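Local atomic coordinates of MaoC-like dehydratase (PDB entry 3KH8), a protein that probably catalyses the reversible addition of water to enoyl thioesters and its loss from the 3-hydroxyacyl forms, as a lyase with the hot dog fold. Residues A[84-87]-A[88-91]; A[101-105]-A[106-110]; A[247-251]-A[252-256]. One frame throughout, in Å; residues are numbered along the deposited sequence.

Interaction 1 of 3, residues A[84-87]-A[88-91]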
loop_
_atom_site.group_PDB
_atom_site.type_symbol
_atom_site.label_atom_id
_atom_site.label_comp_id
_atom_site.label_asym_id
_atom_site.label_seq_id
_atom_site.Cartn_x
_atom_site.Cartn_y
_atom_site.Cartn_z
ATOM N N PHE A 84 9.758 5.655 -8.422
ATOM C CA PHE A 84 9.761 4.784 -9.596
ATOM C C PHE A 84 9.378 5.610 -10.830
ATOM O O PHE A 84 8.413 6.375 -10.778
ATOM C CB PHE A 84 8.873 3.544 -9.449
ATOM C CG PHE A 84 9.122 2.525 -10.524
ATOM C CD1 PHE A 84 10.189 1.636 -10.418
ATOM C CD2 PHE A 84 8.339 2.503 -11.673
ATOM C CE1 PHE A 84 10.452 0.716 -11.430
ATOM C CE2 PHE A 84 8.592 1.586 -12.692
ATOM C CZ PHE A 84 9.649 0.695 -12.573
ATOM N N PRO A 85 10.148 5.481 -11.931
ATOM C CA PRO A 85 10.008 6.403 -13.067
ATOM C C PRO A 85 8.619 6.506 -13.706
ATOM O O PRO A 85 8.297 7.543 -14.288
ATOM C CB PRO A 85 11.030 5.865 -14.073
ATOM C CG PRO A 85 12.086 5.280 -13.217
ATOM C CD PRO A 85 11.321 4.602 -12.105
ATOM N N LEU A 86 7.808 5.458 -13.599
ATOM C CA LEU A 86 6.462 5.480 -14.171
ATOM C C LEU A 86 5.428 6.201 -13.293
ATOM O O LEU A 86 4.303 6.446 -13.739
ATOM C CB LEU A 86 5.976 4.057 -14.487
ATOM C CG LEU A 86 4.822 3.945 -15.497
ATOM C CD1 LEU A 86 5.309 4.243 -16.918
ATOM C CD2 LEU A 86 4.160 2.576 -15.433
ATOM N N TYR A 87 5.796 6.545 -12.058
ATOM C CA TYR A 87 4.822 7.125 -11.119
ATOM C C TYR A 87 3.959 8.293 -11.651
ATOM O O TYR A 87 2.771 8.352 -11.334
ATOM C CB TYR A 87 5.456 7.472 -9.754
ATOM C CG TYR A 87 4.458 8.090 -8.795
ATOM C CD1 TYR A 87 3.413 7.335 -8.269
ATOM C CD2 TYR A 87 4.541 9.435 -8.438
ATOM C CE1 TYR A 87 2.475 7.902 -7.396
ATOM C CE2 TYR A 87 3.610 10.011 -7.570
ATOM C CZ TYR A 87 2.587 9.238 -7.055
ATOM O OH TYR A 87 1.666 9.795 -6.203
ATOM N N PRO A 88 4.531 9.211 -12.466
ATOM C CA PRO A 88 3.697 10.308 -12.986
ATOM C C PRO A 88 2.339 9.915 -13.602
ATOM O O PRO A 88 1.415 10.723 -13.562
ATOM C CB PRO A 88 4.606 10.960 -14.029
ATOM C CG PRO A 88 5.959 10.784 -13.467
ATOM C CD PRO A 88 5.951 9.420 -12.815
ATOM N N VAL A 89 2.202 8.694 -14.130
ATOM C CA VAL A 89 0.910 8.232 -14.673
ATOM C C VAL A 89 -0.229 8.253 -13.650
ATOM O O VAL A 89 -1.402 8.297 -14.024
ATOM C CB VAL A 89 0.970 6.810 -15.322
ATOM C CG1 VAL A 89 2.015 6.765 -16.414
ATOM C CG2 VAL A 89 1.208 5.707 -14.277
ATOM N N CYS A 90 0.125 8.204 -12.366
ATOM C CA CYS A 90 -0.866 8.215 -11.293
ATOM C C CYS A 90 -1.367 9.613 -10.959
ATOM O O CYS A 90 -2.461 9.763 -10.426
ATOM C CB CYS A 90 -0.290 7.563 -10.030
ATOM S SG CYS A 90 -0.033 5.800 -10.215
ATOM N N LEU A 91 -0.565 10.627 -11.272
ATOM C CA LEU A 91 -0.851 12.005 -10.843
ATOM C C LEU A 91 -2.158 12.617 -11.382
ATOM O O LEU A 91 -2.828 13.354 -10.648
ATOM C CB LEU A 91 0.353 12.926 -11.086
ATOM C CG LEU A 91 1.621 12.623 -10.275
ATOM C CD1 LEU A 91 2.811 13.404 -10.811
ATOM C CD2 LEU A 91 1.424 12.891 -8.774
#

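Interaction 2 of 3, residues A[101-105]-A[106-110]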
loop_
_atom_site.group_PDB
_atom_site.type_symbol
_atom_site.label_atom_id
_atom_site.label_comp_id
_atom_site.label_asym_id
_atom_site.label_seq_id
_atom_site.Cartn_x
_atom_site.Cartn_y
_atom_site.Cartn_z
ATOM N N VAL A 101 -9.785 8.566 -3.957
ATOM C CA VAL A 101 -10.271 9.416 -5.045
ATOM C C VAL A 101 -11.389 8.666 -5.771
ATOM O O VAL A 101 -11.114 7.757 -6.557
ATOM C CB VAL A 101 -9.134 9.794 -6.043
ATOM C CG1 VAL A 101 -9.663 10.713 -7.159
ATOM C CG2 VAL A 101 -7.968 10.452 -5.316
ATOM N N PRO A 102 -12.658 9.022 -5.495
ATOM C CA PRO A 102 -13.766 8.352 -6.181
ATOM C C PRO A 102 -13.645 8.452 -7.705
ATOM O O PRO A 102 -13.295 9.508 -8.235
ATOM C CB PRO A 102 -15.001 9.098 -5.661
ATOM C CG PRO A 102 -14.579 9.557 -4.289
ATOM C CD PRO A 102 -13.147 9.983 -4.485
ATOM N N PHE A 103 -13.909 7.340 -8.384
ATOM C CA PHE A 103 -13.717 7.238 -9.829
ATOM C C PHE A 103 -14.980 7.680 -10.576
ATOM O O PHE A 103 -16.083 7.298 -10.186
ATOM C CB PHE A 103 -13.348 5.796 -10.216
ATOM C CG PHE A 103 -12.944 5.638 -11.660
ATOM C CD1 PHE A 103 -11.618 5.815 -12.051
ATOM C CD2 PHE A 103 -13.892 5.318 -12.629
ATOM C CE1 PHE A 103 -11.244 5.681 -13.388
ATOM C CE2 PHE A 103 -13.531 5.181 -13.966
ATOM C CZ PHE A 103 -12.204 5.363 -14.349
ATOM N N PRO A 104 -14.822 8.479 -11.653
ATOM C CA PRO A 104 -13.554 9.009 -12.167
ATOM C C PRO A 104 -13.161 10.334 -11.512
ATOM O O PRO A 104 -14.040 11.126 -11.175
ATOM C CB PRO A 104 -13.841 9.218 -13.656
ATOM C CG PRO A 104 -15.316 9.475 -13.734
ATOM C CD PRO A 104 -15.964 8.863 -12.508
ATOM N N PRO A 105 -11.848 10.570 -11.325
ATOM C CA PRO A 105 -11.337 11.842 -10.803
ATOM C C PRO A 105 -11.771 13.029 -11.667
ATOM O O PRO A 105 -11.873 12.895 -12.890
ATOM C CB PRO A 105 -9.819 11.670 -10.887
ATOM C CG PRO A 105 -9.595 10.213 -10.863
ATOM C CD PRO A 105 -10.770 9.584 -11.528
ATOM N N GLU A 106 -12.018 14.177 -11.035
ATOM C CA GLU A 106 -12.471 15.377 -11.750
ATOM C C GLU A 106 -11.496 15.777 -12.860
ATOM O O GLU A 106 -11.895 16.327 -13.886
ATOM C CB GLU A 106 -12.705 16.550 -10.783
ATOM C CG GLU A 106 -11.439 17.200 -10.234
ATOM C CD GLU A 106 -11.706 18.460 -9.421
ATOM O OE1 GLU A 106 -12.591 19.261 -9.796
ATOM O OE2 GLU A 106 -11.012 18.654 -8.404
ATOM N N THR A 107 -10.221 15.469 -12.642
ATOM C CA THR A 107 -9.151 15.829 -13.567
ATOM C C THR A 107 -9.094 14.957 -14.834
ATOM O O THR A 107 -8.276 15.205 -15.720
ATOM C CB THR A 107 -7.774 15.914 -12.833
ATOM O OG1 THR A 107 -6.706 15.643 -13.750
ATOM C CG2 THR A 107 -7.709 14.928 -11.670
ATOM N N ILE A 108 -9.958 13.947 -14.922
ATOM C CA ILE A 108 -10.012 13.076 -16.107
ATOM C C ILE A 108 -11.423 12.895 -16.688
ATOM O O ILE A 108 -11.574 12.441 -17.825
ATOM C CB ILE A 108 -9.364 11.669 -15.862
ATOM C CG1 ILE A 108 -10.234 10.805 -14.939
ATOM C CG2 ILE A 108 -7.926 11.798 -15.339
ATOM C CD1 ILE A 108 -10.096 9.302 -15.176
ATOM N N SER A 109 -12.447 13.247 -15.911
ATOM C CA SER A 109 -13.840 13.021 -16.312
ATOM C C SER A 109 -14.361 14.040 -17.326
ATOM O O SER A 109 -15.340 13.774 -18.027
ATOM C CB SER A 109 -14.756 12.997 -15.085
ATOM O OG SER A 109 -14.776 14.259 -14.443
ATOM N N ALA A 110 -13.710 15.199 -17.395
ATOM C CA ALA A 110 -14.143 16.289 -18.271
ATOM C C ALA A 110 -14.051 15.922 -19.754
ATOM O O ALA A 110 -12.969 15.620 -20.266
ATOM C CB ALA A 110 -13.348 17.559 -17.979
#

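Interaction 3 of 3, residues A[247-251]-A[252-256]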
loop_
_atom_site.group_PDB
_atom_site.type_symbol
_atom_site.label_atom_id
_atom_site.label_comp_id
_atom_site.label_asym_id
_atom_site.label_seq_id
_atom_site.Cartn_x
_atom_site.Cartn_y
_atom_site.Cartn_z
ATOM N N PRO A 247 -12.635 -9.457 -11.175
ATOM C CA PRO A 247 -12.041 -8.152 -11.481
ATOM C C PRO A 247 -10.721 -8.282 -12.245
ATOM O O PRO A 247 -9.993 -9.256 -12.058
ATOM C CB PRO A 247 -11.796 -7.550 -10.096
ATOM C CG PRO A 247 -12.845 -8.166 -9.237
ATOM C CD PRO A 247 -12.979 -9.577 -9.744
ATOM N N ILE A 248 -10.432 -7.316 -13.109
ATOM C CA ILE A 248 -9.158 -7.293 -13.834
ATOM C C ILE A 248 -8.138 -6.378 -13.153
ATOM O O ILE A 248 -8.511 -5.409 -12.488
ATOM C CB ILE A 248 -9.341 -6.880 -15.321
ATOM C CG1 ILE A 248 -9.863 -5.439 -15.433
ATOM C CG2 ILE A 248 -10.259 -7.875 -16.044
ATOM C CD1 ILE A 248 -9.736 -4.829 -16.820
ATOM N N LEU A 249 -6.854 -6.692 -13.321
ATOM C CA LEU A 249 -5.781 -5.838 -12.822
ATOM C C LEU A 249 -5.700 -4.583 -13.684
ATOM O O LEU A 249 -5.933 -4.649 -14.890
ATOM C CB LEU A 249 -4.441 -6.589 -12.836
ATOM C CG LEU A 249 -3.177 -5.891 -12.314
ATOM C CD1 LEU A 249 -3.270 -5.582 -10.804
ATOM C CD2 LEU A 249 -1.935 -6.721 -12.618
ATOM N N HIS A 250 -5.388 -3.450 -13.058
ATOM C CA HIS A 250 -5.190 -2.181 -13.767
ATOM C C HIS A 250 -4.171 -2.370 -14.877
ATOM O O HIS A 250 -3.099 -2.922 -14.640
ATOM C CB HIS A 250 -4.627 -1.108 -12.827
ATOM C CG HIS A 250 -5.501 -0.782 -11.654
ATOM N ND1 HIS A 250 -5.766 -1.683 -10.644
ATOM C CD2 HIS A 250 -6.114 0.372 -11.298
ATOM C CE1 HIS A 250 -6.530 -1.108 -9.732
ATOM N NE2 HIS A 250 -6.760 0.138 -10.108
ATOM N N GLY A 251 -4.500 -1.909 -16.085
ATOM C CA GLY A 251 -3.539 -1.904 -17.188
ATOM C C GLY A 251 -2.250 -1.162 -16.853
ATOM O O GLY A 251 -1.159 -1.588 -17.241
ATOM N N LEU A 252 -2.370 -0.056 -16.119
ATOM C CA LEU A 252 -1.193 0.724 -15.730
ATOM C C LEU A 252 -0.299 0.010 -14.708
ATOM O O LEU A 252 0.899 0.285 -14.640
ATOM C CB LEU A 252 -1.587 2.121 -15.237
ATOM C CG LEU A 252 -1.994 3.118 -16.331
ATOM C CD1 LEU A 252 -2.578 4.400 -15.713
ATOM C CD2 LEU A 252 -0.811 3.440 -17.250
ATOM N N CYS A 253 -0.882 -0.896 -13.925
ATOM C CA CYS A 253 -0.105 -1.740 -13.011
ATOM C C CYS A 253 0.745 -2.737 -13.817
ATOM O O CYS A 253 1.937 -2.903 -13.553
ATOM C CB CYS A 253 -1.024 -2.468 -12.021
ATOM S SG CYS A 253 -0.153 -3.494 -10.779
ATOM N N SER A 254 0.126 -3.377 -14.810
ATOM C CA SER A 254 0.850 -4.232 -15.763
ATOM C C SER A 254 1.989 -3.473 -16.440
ATOM O O SER A 254 3.082 -4.013 -16.628
ATOM C CB SER A 254 -0.105 -4.786 -16.829
ATOM O OG SER A 254 -1.049 -5.662 -16.243
ATOM N N MET A 255 1.725 -2.222 -16.805
ATOM C CA MET A 255 2.746 -1.365 -17.395
ATOM C C MET A 255 3.876 -1.124 -16.391
ATOM O O MET A 255 5.050 -1.088 -16.770
ATOM C CB MET A 255 2.137 -0.040 -17.861
ATOM C CG MET A 255 3.085 0.825 -18.700
ATOM S SD MET A 255 2.292 2.344 -19.238
ATOM C CE MET A 255 3.583 3.087 -20.234
ATOM N N GLY A 256 3.510 -0.959 -15.117
ATOM C CA GLY A 256 4.484 -0.831 -14.034
ATOM C C GLY A 256 5.371 -2.057 -13.907
ATOM O O GLY A 256 6.589 -1.937 -13.753
#

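Interaction 1 of 3, residues A[84-87]-A[88-91]
Two backbone hydrogen bonds carry the contact between 84-87 and 88-91: C90 N to Y87 O at 2.8 Å and V89 N to L86 O at 3.1 Å. Each runs from residue i+3 back to residue i, the spacing of a 3-10 helix, and both are nearly straight, the first at 165°. Together with Y87 N to F84 O, which closes a type I beta turn over F84-Y87, and L91 N to P88 O, they wind the chain into a short 3-10 segment that leads into helix 91-94. P88 has no N-H to give, so although its N lies close to L86 O it adds no bond there.

Outside this backbone core, the Y87 ring turns along the chain toward C90 and L91. Its CG is anti to the backbone N (chi1 179°), which places it beside the carbonyl carbon and lays the ring beside C90 and L91. C90 CB approaches Y87 CE1 at 3.8 Å, and C90 SG lies 5.1 Å from the ring centroid, 52° off the normal: a sulfur-aromatic contact that is oblique. L91 crosses Y87 at about a right angle.

All eight residues are buried. Helix 56-65 packs on this part of the fold through Y62, whose ring meets that of Y87 edge-to-face, and L86 reaches helix 251-266 at M255 and S259. L86 and V89 also both touch V130 of strand 123-132, and within the contact they form an apolar pair, L86 CG to V89 CG1 at 4.1 Å. The far end of the tyrosine ring is flanked by a leucine methyl, with L91 CD2 3.8 Å from Y87 CE2.

Interaction 2 of 3, residues A[101-105]-A[106-110]
The backbone turns on P105, whose O accepts I108 N at 3.0 Å in a bond straight at the hydrogen (163°) and S109 N at 3.1 Å in a weak one (134°), as the chain enters a short, weakly bonded helical turn at about 106-109.

Side chains then pack against the prolines that lead in. I108 reaches back over P105: its CG1 and CD1 both approach P105 CD, CG1 at 3.7 Å, while the two side chains lie at a slant to one another. With chi1 at 71°, I108 CG1 sits between its own backbone N and carbonyl carbon, and this turns the branch toward the proline ring. Its end, CD1, also meets P104 CB at 4.0 Å and F103 CE1 at 4.2 Å. The peptide bond before P104 is cis; P104 CB lies over the centre of the F103 ring, 3.9 Å above its plane, a CH-pi type arrangement of proline on aromatic. On the helix side, S109 CB rests 3.8 Å from P104 CG.

Most of these residues are at the surface, but F103 also packs on D228 and N230, and T107 OG1 makes a weak hydrogen bond to P92 O. The arrangement is that of an aromatic-cis-proline turn feeding a single helical turn, in a loop of the N-terminal hydratase 2 region.

Interaction 3 of 3, residues A[247-251]-A[252-256]
This is a local, largely buried contact at the N-terminal end of helix 251-266, where the incoming loop joins its first turn. H250 holds the N-cap position, and its carbonyl takes S254 N at 3.3 Å with an angle of 167° and, more weakly, C253 N at 3.1 Å. One residue on, G251 O receives M255 N at 3.0 Å, so the i to i+4 pattern is established at once.

L249 lies alongside the turn. With chi1 at -178°, it swings CG away from its own N and over toward the helix, where L249 CD1 meets C253 SG at 3.8 Å and L249 CD2 approaches S254 OG at 3.9 Å, a packing contact. H250 CB is 3.9 Å from C253 CB, while the imidazole leads away, where NE2 is hydrogen-bonded to D228 O. That ring is stacked on H233 and meets Y223 edge-to-face. L252 and M255 touch Q128 of strand 123-132.

The arrangement is a helix N-terminus with its N-cap residue, here opening the long helix 251-266 of the MaoC-like hot dog domain, consistent with the central helix of that fold.

From the N terminus, interaction 1 comes first, turning the loop after helix 71-74 into helix 91-94. Interaction 2 follows, bending the next loop into helix 106-109 near the surface, its centre about 17 Å from that of interaction 1. Much later, interaction 3 starts helix 251-266. The three lie in series, without nesting or crossing. Interactions 1 and 3 nevertheless meet in space: L86 CD2 packs 3.6 Å from G256 N, joining the N-terminal hydratase 2 region to the MaoC-like domain. Interaction 2 touches neither, yet D228, which packs with F103, accepts a hydrogen bond from H250 NE2 through its backbone O, relating 101-105 indirectly to 247-251.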